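Local atomic coordinates of EAL/GGDEF domain protein (PDB entry 3ICL), a protein that is of unassigned function but belongs to the GGDEF domain family, whose alpha/beta fold is built on a central mixed beta-sheet with helices packed against it. Residues A[61-66]-A[104-109]; A[34-39]-A[82-87]; A[8-13]-A[73-78]; A[123-128]-A[157-162]. The protein carries 1 engineered substitution. All coordinates share one frame; numbering follows the deposited sequence.

Contact 1 of 4, residues A[61-66]-A[104-109]; sequences AERIRT and DGLAQP
Arg63 and Leu106 meet at the boundary between an oily interior and a polar outer side. On the inner side, the methylene CB of Arg63 lies 3.8 Å from Leu106 CD2, while the other branch of that leucine, CD1, is 4.3 Å from Ile64 CG1. Both contacts are of van der Waals type. Leu106 and Ile64 are buried, and each also rests on Leu36 of strand 32-38; Ile64 reaches Phe82 and Ile84 as well. Close approach of the backbones is seen at Gly105, whose CA is 6.2 Å from the CA of Arg63. Here helices 50-67 and 96-106 run over the same face of the central sheet, one layer of the alpha/beta sandwich of the GGDEF domain, and touch near their C-terminal ends. The outer side is built differently, from one guanidinium group and a run of carbonyl oxygens. Arg63 stays extended from CG to NE, which carries the group past Gly105 to the chain leaving the helix. Arg63 NH2 donates to Pro109 O at 2.9 Å in a nearly straight bond (166°), with the oxygen in the guanidinium plane. Arg63 NH1 donates to Gln108 O, also at 2.9 Å, but this bond is more bent (138°) and the donor stands above the carbonyl plane; its bond to Gly105 O at 3.4 Å is weak. With two nitrogens held in this way the group's rotation is restrained, and Phe110 adds a cation-pi contact. Gln108 and Pro109 are solvent-exposed, and Thr66, further along the same helix, turns OG1 back onto Arg63 O at 2.7 Å.

Contact 2 of 4, residues A[34-39]-A[82-87]; sequences LFLDVD and FTILLN
Leu34, Phe82 and Ile84 bury the largest areas in this pairing of two neighbouring strands, and all three point to the same face of the sheet. Leu34 and Ile84 form a hydrogen-bonded antiparallel pair: Leu34 N donates to Ile84 O at 2.8 Å, and Ile84 N to Leu34 O at 2.7 Å, the latter bond close to straight at 168°. Between these backbone bonds the side chains start side by side, CB to CB 3.8 Å, and then diverge. Leu34 sends CD1 to Leu86 CD1 at 3.9 Å. Ile84 has CG1 anti to its carbonyl carbon (chi1 -61°), which directs CD1 towards the CB of Leu36. Phe82 makes the second hydrogen-bonded pair, with Leu36. Its ring is met at the edge, not over a face: Leu36 CD2 comes to 3.9 Å from Phe82 CD2 while lying beside Phe82 and pointing the same way, and Val38 CG2 approaches the next ring carbon, CE2. The reverse face of the sheet carries the non-hydrogen-bonded pair Phe35 and Thr83. There Thr83 CG2 sits over the Phe35 ring, 3.8 Å from its centroid and 15° off the normal, a CH-pi contact; Thr83 OG1 is bonded to Arg10. Leu34, Leu36, Phe82 and Ile84 thus line the face covered by helices 50-67 and 96-106, whereas Phe35 lies against helix 135-152. All the touching residues are buried, as expected for adjoining inner strands of the five-stranded mixed sheet at the heart of the GGDEF fold.

Contact 3 of 4, residues A[8-13]-A[73-78]; sequences PNRQLF and TVARIG
The start of helix 10-23 packs across strand 73-77, an outermost strand of the sheet and the first arm of the hairpin leading into the family's signature turn; Arg10 and Phe13 reach down from the helix, and Pro8 just before it. Arg10 bends twice, at chi2 and chi3, and curls its guanidinium between two side chains: Ala75 CB lies over one face and Ile77 CD1 over the other, 3.9 Å above the plane and over its centre. At the edge of the group, Arg10 NH2 donates to Arg76 O at 2.9 Å and 164°. The oxygen is in the guanidinium plane, yet the nitrogen stands above the carbonyl plane, not on a lone pair. A water bridges the same two residues, accepting from Arg10 NE at 3.1 Å and donating to Arg76 O at 2.8 Å. Arg10 NH1 is taken by Thr83 of the adjacent strand, leaving the group held from several sides. Deeper in, Phe13 has CG anti to its backbone N (chi1 176°), and its CD2 lies 3.7 Å from Ala75 CB and 3.8 Å from Thr73 CG2, with Thr73 O at the ring edge. The hydroxyl of Thr73 is hydrogen-bonded to Arg16, about one helical turn beyond Phe13. Pro8 fits tightly, its CD only 3.1 Å from Val74 O. Gly78 follows directly after the strand, with positive phi, and opens the GGDEF-type turn, read as Gly-Gly-Asp-Lys-Phe in this chain, so the contact joins the first helix to the hairpin characteristic of the family.

Contact 4 of 4, residues A[123-128]-A[157-162]; sequences IGIAVS and YQFFSP
Tyr157 holds CG between its backbone N and carbonyl carbon (chi1 73°), the crowded position, whereas Phe159 places CG beside the backbone N (chi1 -71°). The two rings thereby flank Ile125 on one face of the sheet. CD1 of Ile125 serves both rings, reaching Tyr157 CD1 at 3.8 Å and sitting over one face of the Phe159 ring, offset toward its rim; CG2 adds a second contact with that ring, 3.5 Å from Phe159 CE2. Val127 CG2 closes on the edge of the same ring, 3.8 Å from CE2. Below the side chains the backbones run parallel, their axes 25° apart. Gln158 N donates to Ile123 O at 2.9 Å, Ile125 N to Gln158 O at 2.9 Å, and Phe160 N to Ile125 O at 2.9 Å, the ladder of a parallel pair. Ile123 adds a CB to CB contact of 3.7 Å with Tyr157. These strands are the two beta arms of a beta-alpha-beta unit whose helix 135-152 covers the face bearing Gln158. Tyr157 lies against helix 96-106 and bonds its OH to Gln100, and strand 32-38 continues the sheet beyond strand 121-127.

From the N terminus, contact 3 opens first at 8-13, followed by contact 2 at 34-39 and contact 1 at 61-66. They close in the same order, at 73-78, 82-87 and 104-109, so each of the three loops crosses the other two and none nests. Contact 4 closes the later loop from 123-128 to 157-162, in series with the others. Contacts 2, 3 and 4 share the sheet: backbone bonds join Thr83 to Ala75 and Phe35 to Gly124, with contact 2 in the middle. Contact 1 lies on the helical layer, packing Leu106 onto Leu36 and Ile64 onto Ile84 and Val74. Contacts 1 and 4 do not touch, their centres about 20 Å apart.

Contact 1 of 4, residues A[61-66]-A[104-109]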
loop_
_atom_site.group_PDB
_atom_site.type_symbol
_atom_site.label_atom_id
_atom_site.label_comp_id
_atom_site.label_asym_id
_atom_site.label_seq_id
_atom_site.Cartn_x
_atom_site.Cartn_y
_atom_site.Cartn_z
ATOM N N ALA A 61 2.429 4.125 7.892
ATOM C CA ALA A 61 2.452 5.006 6.735
ATOM C C ALA A 61 3.856 5.525 6.457
ATOM O O ALA A 61 4.263 5.660 5.303
ATOM C CB ALA A 61 1.508 6.176 6.964
ATOM N N GLU A 62 4.596 5.829 7.519
ATOM C CA GLU A 62 5.951 6.338 7.362
ATOM C C GLU A 62 6.911 5.251 6.907
ATOM O O GLU A 62 7.779 5.502 6.071
ATOM C CB GLU A 62 6.431 6.966 8.676
ATOM C CG GLU A 62 5.531 8.100 9.139
ATOM C CD GLU A 62 5.854 8.584 10.541
ATOM O OE1 GLU A 62 6.300 7.761 11.369
ATOM O OE2 GLU A 62 5.639 9.783 10.820
ATOM N N ARG A 63 6.760 4.044 7.445
ATOM C CA ARG A 63 7.636 2.950 7.043
ATOM C C ARG A 63 7.380 2.596 5.586
ATOM O O ARG A 63 8.288 2.180 4.873
ATOM C CB ARG A 63 7.420 1.716 7.921
ATOM C CG ARG A 63 7.913 1.895 9.348
ATOM C CD ARG A 63 7.958 0.579 10.095
ATOM N NE ARG A 63 8.276 0.784 11.503
ATOM C CZ ARG A 63 8.324 -0.189 12.406
ATOM N NH1 ARG A 63 8.083 -1.442 12.047
ATOM N NH2 ARG A 63 8.590 0.091 13.672
ATOM N N ILE A 64 6.138 2.758 5.142
ATOM C CA ILE A 64 5.814 2.467 3.756
ATOM C C ILE A 64 6.543 3.471 2.870
ATOM O O ILE A 64 7.137 3.103 1.858
ATOM C CB ILE A 64 4.300 2.555 3.502
ATOM C CG1 ILE A 64 3.591 1.411 4.232
ATOM C CG2 ILE A 64 4.023 2.492 2.009
ATOM C CD1 ILE A 64 2.070 1.427 4.108
ATOM N N ARG A 65 6.513 4.741 3.262
ATOM C CA ARG A 65 7.187 5.771 2.479
ATOM C C ARG A 65 8.698 5.535 2.392
ATOM O O ARG A 65 9.325 5.861 1.385
ATOM C CB ARG A 65 6.901 7.157 3.069
ATOM C CG ARG A 65 5.431 7.543 3.029
ATOM C CD ARG A 65 5.204 9.023 3.312
ATOM N NE ARG A 65 5.580 9.398 4.672
ATOM C CZ ARG A 65 5.277 10.564 5.235
ATOM N NH1 ARG A 65 4.589 11.475 4.558
ATOM N NH2 ARG A 65 5.667 10.822 6.477
ATOM N N THR A 66 9.289 4.960 3.436
ATOM C CA THR A 66 10.732 4.708 3.418
ATOM C C THR A 66 11.060 3.567 2.469
ATOM O O THR A 66 12.200 3.433 2.018
ATOM C CB THR A 66 11.288 4.303 4.803
ATOM O OG1 THR A 66 10.840 2.980 5.129
ATOM C CG2 THR A 66 10.826 5.265 5.872
ATOM N N ASP A 104 9.433 -6.029 4.335
ATOM C CA ASP A 104 10.605 -6.098 5.208
ATOM C C ASP A 104 10.528 -5.031 6.290
ATOM O O ASP A 104 10.863 -5.284 7.445
ATOM C CB ASP A 104 11.905 -5.924 4.413
ATOM C CG ASP A 104 12.198 -7.111 3.516
ATOM O OD1 ASP A 104 11.567 -8.172 3.718
ATOM O OD2 ASP A 104 13.059 -6.988 2.621
ATOM N N GLY A 105 10.080 -3.837 5.919
ATOM C CA GLY A 105 9.978 -2.766 6.893
ATOM C C GLY A 105 8.839 -2.976 7.878
ATOM O O GLY A 105 8.994 -2.706 9.070
ATOM N N LEU A 106 7.701 -3.469 7.391
ATOM C CA LEU A 106 6.541 -3.693 8.248
ATOM C C LEU A 106 6.595 -4.966 9.087
ATOM O O LEU A 106 5.744 -5.176 9.952
ATOM C CB LEU A 106 5.253 -3.687 7.417
ATOM C CG LEU A 106 4.982 -2.412 6.608
ATOM C CD1 LEU A 106 3.607 -2.499 5.942
ATOM C CD2 LEU A 106 5.058 -1.198 7.517
ATOM N N ALA A 107 7.579 -5.822 8.827
ATOM C CA ALA A 107 7.730 -7.053 9.598
ATOM C C ALA A 107 8.447 -6.720 10.905
ATOM O O ALA A 107 8.470 -7.525 11.834
ATOM C CB ALA A 107 8.534 -8.075 8.814
ATOM N N GLN A 108 9.046 -5.535 10.966
ATOM C CA GLN A 108 9.742 -5.101 12.174
ATOM C C GLN A 108 8.694 -4.729 13.214
ATOM O O GLN A 108 7.632 -4.212 12.875
ATOM C CB GLN A 108 10.629 -3.891 11.880
ATOM C CG GLN A 108 11.748 -4.163 10.893
ATOM C CD GLN A 108 12.429 -2.890 10.435
ATOM O OE1 GLN A 108 11.780 -1.992 9.893
ATOM N NE2 GLN A 108 13.738 -2.802 10.651
ATOM N N PRO A 109 8.974 -4.992 14.498
ATOM C CA PRO A 109 7.989 -4.649 15.532
ATOM C C PRO A 109 7.720 -3.153 15.678
ATOM O O PRO A 109 8.543 -2.319 15.309
ATOM C CB PRO A 109 8.599 -5.244 16.804
ATOM C CG PRO A 109 9.410 -6.406 16.279
ATOM C CD PRO A 109 10.068 -5.804 15.062
#

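Contact 2 of 4, residues A[34-39]-A[82-87]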
loop_
_atom_site.group_PDB
_atom_site.type_symbol
_atom_site.label_atom_id
_atom_site.label_comp_id
_atom_site.label_asym_id
_atom_site.label_seq_id
_atom_site.Cartn_x
_atom_site.Cartn_y
_atom_site.Cartn_z
ATOM N N LEU A 34 -0.072 -0.581 -5.661
ATOM C CA LEU A 34 -0.053 -1.578 -4.600
ATOM C C LEU A 34 -1.172 -1.187 -3.646
ATOM O O LEU A 34 -1.343 -0.012 -3.333
ATOM C CB LEU A 34 1.292 -1.581 -3.857
ATOM C CG LEU A 34 2.435 -2.430 -4.437
ATOM C CD1 LEU A 34 2.692 -2.055 -5.882
ATOM C CD2 LEU A 34 3.687 -2.235 -3.597
ATOM N N PHE A 35 -1.949 -2.171 -3.210
ATOM C CA PHE A 35 -3.045 -1.936 -2.281
ATOM C C PHE A 35 -2.669 -2.772 -1.062
ATOM O O PHE A 35 -2.699 -3.999 -1.110
ATOM C CB PHE A 35 -4.369 -2.423 -2.888
ATOM C CG PHE A 35 -5.553 -1.542 -2.572
ATOM C CD1 PHE A 35 -5.914 -1.272 -1.252
ATOM C CD2 PHE A 35 -6.330 -1.007 -3.600
ATOM C CE1 PHE A 35 -7.034 -0.484 -0.959
ATOM C CE2 PHE A 35 -7.455 -0.217 -3.319
ATOM C CZ PHE A 35 -7.807 0.044 -1.998
ATOM N N LEU A 36 -2.303 -2.101 0.023
ATOM C CA LEU A 36 -1.869 -2.782 1.234
ATOM C C LEU A 36 -2.930 -2.823 2.318
ATOM O O LEU A 36 -3.645 -1.849 2.553
ATOM C CB LEU A 36 -0.602 -2.104 1.756
ATOM C CG LEU A 36 0.118 -2.670 2.979
ATOM C CD1 LEU A 36 1.577 -2.233 2.921
ATOM C CD2 LEU A 36 -0.542 -2.188 4.255
ATOM N N ASP A 37 -3.014 -3.965 2.988
ATOM C CA ASP A 37 -3.991 -4.162 4.047
ATOM C C ASP A 37 -3.270 -4.546 5.326
ATOM O O ASP A 37 -2.407 -5.430 5.316
ATOM C CB ASP A 37 -4.939 -5.299 3.657
ATOM C CG ASP A 37 -6.106 -5.449 4.603
ATOM O OD1 ASP A 37 -6.062 -4.904 5.729
ATOM O OD2 ASP A 37 -7.076 -6.132 4.217
ATOM N N VAL A 38 -3.593 -3.864 6.419
ATOM C CA VAL A 38 -3.010 -4.223 7.703
ATOM C C VAL A 38 -4.048 -5.216 8.194
ATOM O O VAL A 38 -5.062 -4.846 8.790
ATOM C CB VAL A 38 -2.904 -3.021 8.655
ATOM C CG1 VAL A 38 -2.322 -3.464 9.989
ATOM C CG2 VAL A 38 -2.009 -1.956 8.037
ATOM N N ASP A 39 -3.792 -6.484 7.892
ATOM C CA ASP A 39 -4.699 -7.574 8.221
ATOM C C ASP A 39 -5.215 -7.673 9.646
ATOM O O ASP A 39 -6.405 -7.906 9.850
ATOM C CB ASP A 39 -4.070 -8.917 7.833
ATOM C CG ASP A 39 -3.749 -9.012 6.349
ATOM O OD1 ASP A 39 -4.372 -8.282 5.546
ATOM O OD2 ASP A 39 -2.878 -9.831 5.985
ATOM N N PHE A 82 -3.890 0.978 2.553
ATOM C CA PHE A 82 -3.081 2.034 1.955
ATOM C C PHE A 82 -2.959 1.795 0.451
ATOM O O PHE A 82 -2.731 0.664 0.013
ATOM C CB PHE A 82 -1.677 2.045 2.572
ATOM C CG PHE A 82 -1.647 2.427 4.026
ATOM C CD1 PHE A 82 -1.565 3.762 4.407
ATOM C CD2 PHE A 82 -1.704 1.452 5.017
ATOM C CE1 PHE A 82 -1.541 4.120 5.755
ATOM C CE2 PHE A 82 -1.678 1.803 6.367
ATOM C CZ PHE A 82 -1.598 3.138 6.733
ATOM N N THR A 83 -3.137 2.849 -0.337
ATOM C CA THR A 83 -2.984 2.729 -1.782
ATOM C C THR A 83 -1.624 3.327 -2.087
ATOM O O THR A 83 -1.337 4.469 -1.732
ATOM C CB THR A 83 -4.060 3.492 -2.565
ATOM O OG1 THR A 83 -4.153 4.828 -2.067
ATOM C CG2 THR A 83 -5.412 2.779 -2.442
ATOM N N ILE A 84 -0.790 2.536 -2.739
ATOM C CA ILE A 84 0.564 2.943 -3.061
ATOM C C ILE A 84 0.777 3.072 -4.565
ATOM O O ILE A 84 0.624 2.109 -5.313
ATOM C CB ILE A 84 1.541 1.910 -2.464
ATOM C CG1 ILE A 84 1.358 1.892 -0.944
ATOM C CG2 ILE A 84 2.970 2.218 -2.879
ATOM C CD1 ILE A 84 1.739 0.584 -0.285
ATOM N N LEU A 85 1.130 4.272 -4.999
ATOM C CA LEU A 85 1.373 4.545 -6.407
ATOM C C LEU A 85 2.858 4.570 -6.727
ATOM O O LEU A 85 3.609 5.355 -6.152
ATOM C CB LEU A 85 0.753 5.895 -6.793
ATOM C CG LEU A 85 1.227 6.580 -8.079
ATOM C CD1 LEU A 85 1.007 5.680 -9.295
ATOM C CD2 LEU A 85 0.469 7.894 -8.240
ATOM N N LEU A 86 3.280 3.692 -7.632
ATOM C CA LEU A 86 4.670 3.657 -8.061
ATOM C C LEU A 86 4.686 4.435 -9.376
ATOM O O LEU A 86 4.230 3.957 -10.413
ATOM C CB LEU A 86 5.143 2.214 -8.257
ATOM C CG LEU A 86 5.024 1.333 -7.007
ATOM C CD1 LEU A 86 5.694 0.003 -7.276
ATOM C CD2 LEU A 86 5.671 2.010 -5.800
ATOM N N ASN A 87 5.207 5.652 -9.303
ATOM C CA ASN A 87 5.252 6.571 -10.437
ATOM C C ASN A 87 6.368 6.230 -11.425
ATOM O O ASN A 87 7.369 6.943 -11.515
ATOM C CB ASN A 87 5.419 7.990 -9.878
ATOM C CG ASN A 87 5.210 9.063 -10.919
ATOM O OD1 ASN A 87 4.598 8.830 -11.961
ATOM N ND2 ASN A 87 5.703 10.262 -10.629
#

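Contact 3 of 4, residues A[8-13]-A[73-78]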
loop_
_atom_site.group_PDB
_atom_site.type_symbol
_atom_site.label_atom_id
_atom_site.label_comp_id
_atom_site.label_asym_id
_atom_site.label_seq_id
_atom_site.Cartn_x
_atom_site.Cartn_y
_atom_site.Cartn_z
ATOM N N PRO A 8 -1.003 12.161 2.023
ATOM C CA PRO A 8 -1.822 12.971 1.114
ATOM C C PRO A 8 -3.280 12.505 1.138
ATOM O O PRO A 8 -3.564 11.339 1.436
ATOM C CB PRO A 8 -1.172 12.722 -0.243
ATOM C CG PRO A 8 0.267 12.505 0.109
ATOM C CD PRO A 8 0.173 11.614 1.320
ATOM N N ASN A 9 -4.199 13.416 0.827
ATOM C CA ASN A 9 -5.625 13.092 0.795
ATOM C C ASN A 9 -5.916 12.130 -0.346
ATOM O O ASN A 9 -5.083 11.918 -1.229
ATOM C CB ASN A 9 -6.483 14.347 0.577
ATOM C CG ASN A 9 -6.353 15.355 1.698
ATOM O OD1 ASN A 9 -6.375 14.999 2.876
ATOM N ND2 ASN A 9 -6.239 16.629 1.334
ATOM N N ARG A 10 -7.117 11.564 -0.317
ATOM C CA ARG A 10 -7.577 10.637 -1.338
ATOM C C ARG A 10 -7.641 11.383 -2.676
ATOM O O ARG A 10 -7.355 10.822 -3.729
ATOM C CB ARG A 10 -8.963 10.107 -0.939
ATOM C CG ARG A 10 -9.651 9.196 -1.942
ATOM C CD ARG A 10 -8.746 8.071 -2.409
ATOM N NE ARG A 10 -8.025 7.434 -1.312
ATOM C CZ ARG A 10 -7.023 6.580 -1.493
ATOM N NH1 ARG A 10 -6.635 6.262 -2.721
ATOM N NH2 ARG A 10 -6.390 6.064 -0.452
ATOM N N GLN A 11 -8.004 12.661 -2.617
ATOM C CA GLN A 11 -8.110 13.492 -3.816
ATOM C C GLN A 11 -6.747 13.722 -4.454
ATOM O O GLN A 11 -6.601 13.644 -5.676
ATOM C CB GLN A 11 -8.733 14.847 -3.467
ATOM C CG GLN A 11 -8.849 15.809 -4.640
ATOM C CD GLN A 11 -9.805 15.318 -5.705
ATOM O OE1 GLN A 11 -10.991 15.107 -5.444
ATOM N NE2 GLN A 11 -9.293 15.133 -6.916
ATOM N N LEU A 12 -5.753 14.026 -3.626
ATOM C CA LEU A 12 -4.410 14.268 -4.127
ATOM C C LEU A 12 -3.834 12.976 -4.699
ATOM O O LEU A 12 -3.183 12.986 -5.744
ATOM C CB LEU A 12 -3.504 14.798 -3.011
ATOM C CG LEU A 12 -2.066 15.120 -3.429
ATOM C CD1 LEU A 12 -2.063 16.064 -4.631
ATOM C CD2 LEU A 12 -1.326 15.737 -2.252
ATOM N N PHE A 13 -4.072 11.861 -4.019
ATOM C CA PHE A 13 -3.573 10.584 -4.519
ATOM C C PHE A 13 -4.181 10.362 -5.901
ATOM O O PHE A 13 -3.498 9.984 -6.851
ATOM C CB PHE A 13 -3.973 9.438 -3.587
ATOM C CG PHE A 13 -3.566 8.079 -4.098
ATOM C CD1 PHE A 13 -4.362 7.397 -5.015
ATOM C CD2 PHE A 13 -2.362 7.507 -3.697
ATOM C CE1 PHE A 13 -3.962 6.163 -5.532
ATOM C CE2 PHE A 13 -1.951 6.274 -4.205
ATOM C CZ PHE A 13 -2.755 5.600 -5.127
ATOM N N THR A 73 3.580 8.008 -4.350
ATOM C CA THR A 73 2.580 8.547 -3.436
ATOM C C THR A 73 1.896 7.441 -2.642
ATOM O O THR A 73 1.605 6.368 -3.175
ATOM C CB THR A 73 1.501 9.346 -4.200
ATOM O OG1 THR A 73 2.129 10.386 -4.954
ATOM C CG2 THR A 73 0.507 9.978 -3.233
ATOM N N VAL A 74 1.652 7.709 -1.363
ATOM C CA VAL A 74 0.994 6.761 -0.473
ATOM C C VAL A 74 -0.184 7.474 0.183
ATOM O O VAL A 74 -0.063 8.628 0.586
ATOM C CB VAL A 74 1.962 6.272 0.633
ATOM C CG1 VAL A 74 1.269 5.269 1.526
ATOM C CG2 VAL A 74 3.210 5.669 0.008
ATOM N N ALA A 75 -1.322 6.799 0.278
ATOM C CA ALA A 75 -2.509 7.392 0.894
ATOM C C ALA A 75 -3.345 6.312 1.576
ATOM O O ALA A 75 -3.444 5.191 1.087
ATOM C CB ALA A 75 -3.337 8.119 -0.157
ATOM N N ARG A 76 -3.958 6.664 2.702
ATOM C CA ARG A 76 -4.767 5.727 3.472
ATOM C C ARG A 76 -6.192 5.624 2.934
ATOM O O ARG A 76 -6.714 6.575 2.351
ATOM C CB ARG A 76 -4.796 6.173 4.941
ATOM C CG ARG A 76 -5.444 5.186 5.909
ATOM C CD ARG A 76 -5.106 5.549 7.354
ATOM N NE ARG A 76 -5.686 6.828 7.761
ATOM C CZ ARG A 76 -6.797 6.948 8.481
ATOM N NH1 ARG A 76 -7.451 5.866 8.882
ATOM N NH2 ARG A 76 -7.258 8.150 8.800
ATOM N N ILE A 77 -6.814 4.466 3.120
ATOM C CA ILE A 77 -8.190 4.284 2.683
ATOM C C ILE A 77 -8.859 3.158 3.458
ATOM O O ILE A 77 -8.199 2.228 3.919
ATOM C CB ILE A 77 -8.277 4.004 1.153
ATOM C CG1 ILE A 77 -9.736 4.113 0.690
ATOM C CG2 ILE A 77 -7.721 2.621 0.825
ATOM C CD1 ILE A 77 -9.913 3.985 -0.811
ATOM N N GLY A 78 -10.175 3.257 3.617
ATOM C CA GLY A 78 -10.907 2.227 4.329
ATOM C C GLY A 78 -10.385 2.013 5.737
ATOM O O GLY A 78 -10.419 0.898 6.258
HETATM O O HOH W 1 -9.093 7.841 1.598
#

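Contact 4 of 4, residues A[123-128]-A[157-162]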
loop_
_atom_site.group_PDB
_atom_site.type_symbol
_atom_site.label_atom_id
_atom_site.label_comp_id
_atom_site.label_asym_id
_atom_site.label_seq_id
_atom_site.Cartn_x
_atom_site.Cartn_y
_atom_site.Cartn_z
ATOM N N ILE A 123 -0.594 -7.634 0.412
ATOM C CA ILE A 123 -0.500 -6.667 -0.667
ATOM C C ILE A 123 -0.967 -7.192 -2.022
ATOM O O ILE A 123 -0.568 -8.274 -2.457
ATOM C CB ILE A 123 0.954 -6.180 -0.833
ATOM C CG1 ILE A 123 1.455 -5.574 0.483
ATOM C CG2 ILE A 123 1.029 -5.161 -1.968
ATOM C CD1 ILE A 123 2.912 -5.141 0.449
ATOM N N GLY A 124 -1.810 -6.408 -2.683
ATOM C CA GLY A 124 -2.284 -6.775 -4.008
ATOM C C GLY A 124 -1.600 -5.846 -4.995
ATOM O O GLY A 124 -1.451 -4.654 -4.714
ATOM N N ILE A 125 -1.271 -6.313 -6.097
ATOM C CA ILE A 125 -0.544 -5.451 -7.024
ATOM C C ILE A 125 -1.185 -5.366 -8.405
ATOM O O ILE A 125 -1.612 -6.376 -8.975
ATOM C CB ILE A 125 0.933 -5.906 -7.231
ATOM C CG1 ILE A 125 1.749 -5.755 -5.941
ATOM C CG2 ILE A 125 1.585 -5.046 -8.304
ATOM C CD1 ILE A 125 3.108 -6.414 -5.985
ATOM N N ALA A 126 -1.295 -4.306 -9.060
ATOM C CA ALA A 126 -1.912 -4.155 -10.374
ATOM C C ALA A 126 -0.963 -3.341 -11.241
ATOM O O ALA A 126 -0.540 -2.254 -10.857
ATOM C CB ALA A 126 -3.250 -3.450 -10.254
ATOM N N VAL A 127 -0.631 -3.876 -12.411
ATOM C CA VAL A 127 0.283 -3.211 -13.334
ATOM C C VAL A 127 -0.460 -2.651 -14.545
ATOM O O VAL A 127 -1.243 -3.353 -15.180
ATOM C CB VAL A 127 1.366 -4.194 -13.849
ATOM C CG1 VAL A 127 2.415 -3.444 -14.662
ATOM C CG2 VAL A 127 2.008 -4.924 -12.677
ATOM N N SER A 128 -0.213 -1.386 -14.859
ATOM C CA SER A 128 -0.848 -0.760 -16.013
ATOM C C SER A 128 0.001 -1.096 -17.233
ATOM O O SER A 128 1.230 -1.062 -17.159
ATOM C CB SER A 128 -0.907 0.760 -15.841
ATOM O OG SER A 128 -1.578 1.364 -16.936
ATOM N N TYR A 157 2.202 -10.955 -0.901
ATOM C CA TYR A 157 1.748 -10.081 -1.959
ATOM C C TYR A 157 1.450 -10.937 -3.175
ATOM O O TYR A 157 1.920 -12.068 -3.282
ATOM C CB TYR A 157 2.809 -9.020 -2.297
ATOM C CG TYR A 157 4.035 -9.505 -3.064
ATOM C CD1 TYR A 157 3.982 -9.749 -4.440
ATOM C CD2 TYR A 157 5.260 -9.677 -2.418
ATOM C CE1 TYR A 157 5.123 -10.144 -5.152
ATOM C CE2 TYR A 157 6.403 -10.073 -3.118
ATOM C CZ TYR A 157 6.327 -10.302 -4.482
ATOM O OH TYR A 157 7.463 -10.673 -5.168
ATOM N N GLN A 158 0.635 -10.410 -4.075
ATOM C CA GLN A 158 0.340 -11.123 -5.302
ATOM C C GLN A 158 -0.196 -10.162 -6.347
ATOM O O GLN A 158 -0.842 -9.158 -6.022
ATOM C CB GLN A 158 -0.643 -12.270 -5.048
ATOM C CG GLN A 158 -2.084 -11.889 -4.883
ATOM C CD GLN A 158 -2.972 -13.119 -4.828
ATOM O OE1 GLN A 158 -2.845 -13.946 -3.926
ATOM N NE2 GLN A 158 -3.868 -13.250 -5.799
ATOM N N PHE A 159 0.110 -10.455 -7.605
ATOM C CA PHE A 159 -0.338 -9.622 -8.714
ATOM C C PHE A 159 -1.742 -10.022 -9.126
ATOM O O PHE A 159 -2.136 -11.173 -8.963
ATOM C CB PHE A 159 0.565 -9.789 -9.934
ATOM C CG PHE A 159 1.923 -9.181 -9.782
ATOM C CD1 PHE A 159 2.956 -9.885 -9.176
ATOM C CD2 PHE A 159 2.181 -7.907 -10.290
ATOM C CE1 PHE A 159 4.235 -9.334 -9.082
ATOM C CE2 PHE A 159 3.456 -7.348 -10.200
ATOM C CZ PHE A 159 4.485 -8.065 -9.595
ATOM N N PHE A 160 -2.490 -9.068 -9.665
ATOM C CA PHE A 160 -3.832 -9.346 -10.139
ATOM C C PHE A 160 -3.717 -10.310 -11.322
ATOM O O PHE A 160 -2.796 -10.191 -12.130
ATOM C CB PHE A 160 -4.507 -8.047 -10.595
ATOM C CG PHE A 160 -5.860 -8.255 -11.230
ATOM C CD1 PHE A 160 -6.019 -8.149 -12.611
ATOM C CD2 PHE A 160 -6.962 -8.588 -10.453
ATOM C CE1 PHE A 160 -7.258 -8.372 -13.207
ATOM C CE2 PHE A 160 -8.204 -8.815 -11.038
ATOM C CZ PHE A 160 -8.352 -8.706 -12.421
ATOM N N SER A 161 -4.637 -11.267 -11.413
ATOM C CA SER A 161 -4.636 -12.226 -12.518
ATOM C C SER A 161 -5.913 -12.085 -13.344
ATOM O O SER A 161 -7.001 -12.423 -12.875
ATOM C CB SER A 161 -4.535 -13.657 -11.992
ATOM O OG SER A 161 -3.291 -13.873 -11.353
ATOM N N PRO A 162 -5.793 -11.579 -14.584
ATOM C CA PRO A 162 -6.941 -11.391 -15.479
ATOM C C PRO A 162 -7.832 -12.627 -15.577
ATOM O O PRO A 162 -7.414 -13.669 -16.084
ATOM C CB PRO A 162 -6.281 -11.042 -16.809
ATOM C CG PRO A 162 -5.069 -10.277 -16.376
ATOM C CD PRO A 162 -4.548 -11.118 -15.228
#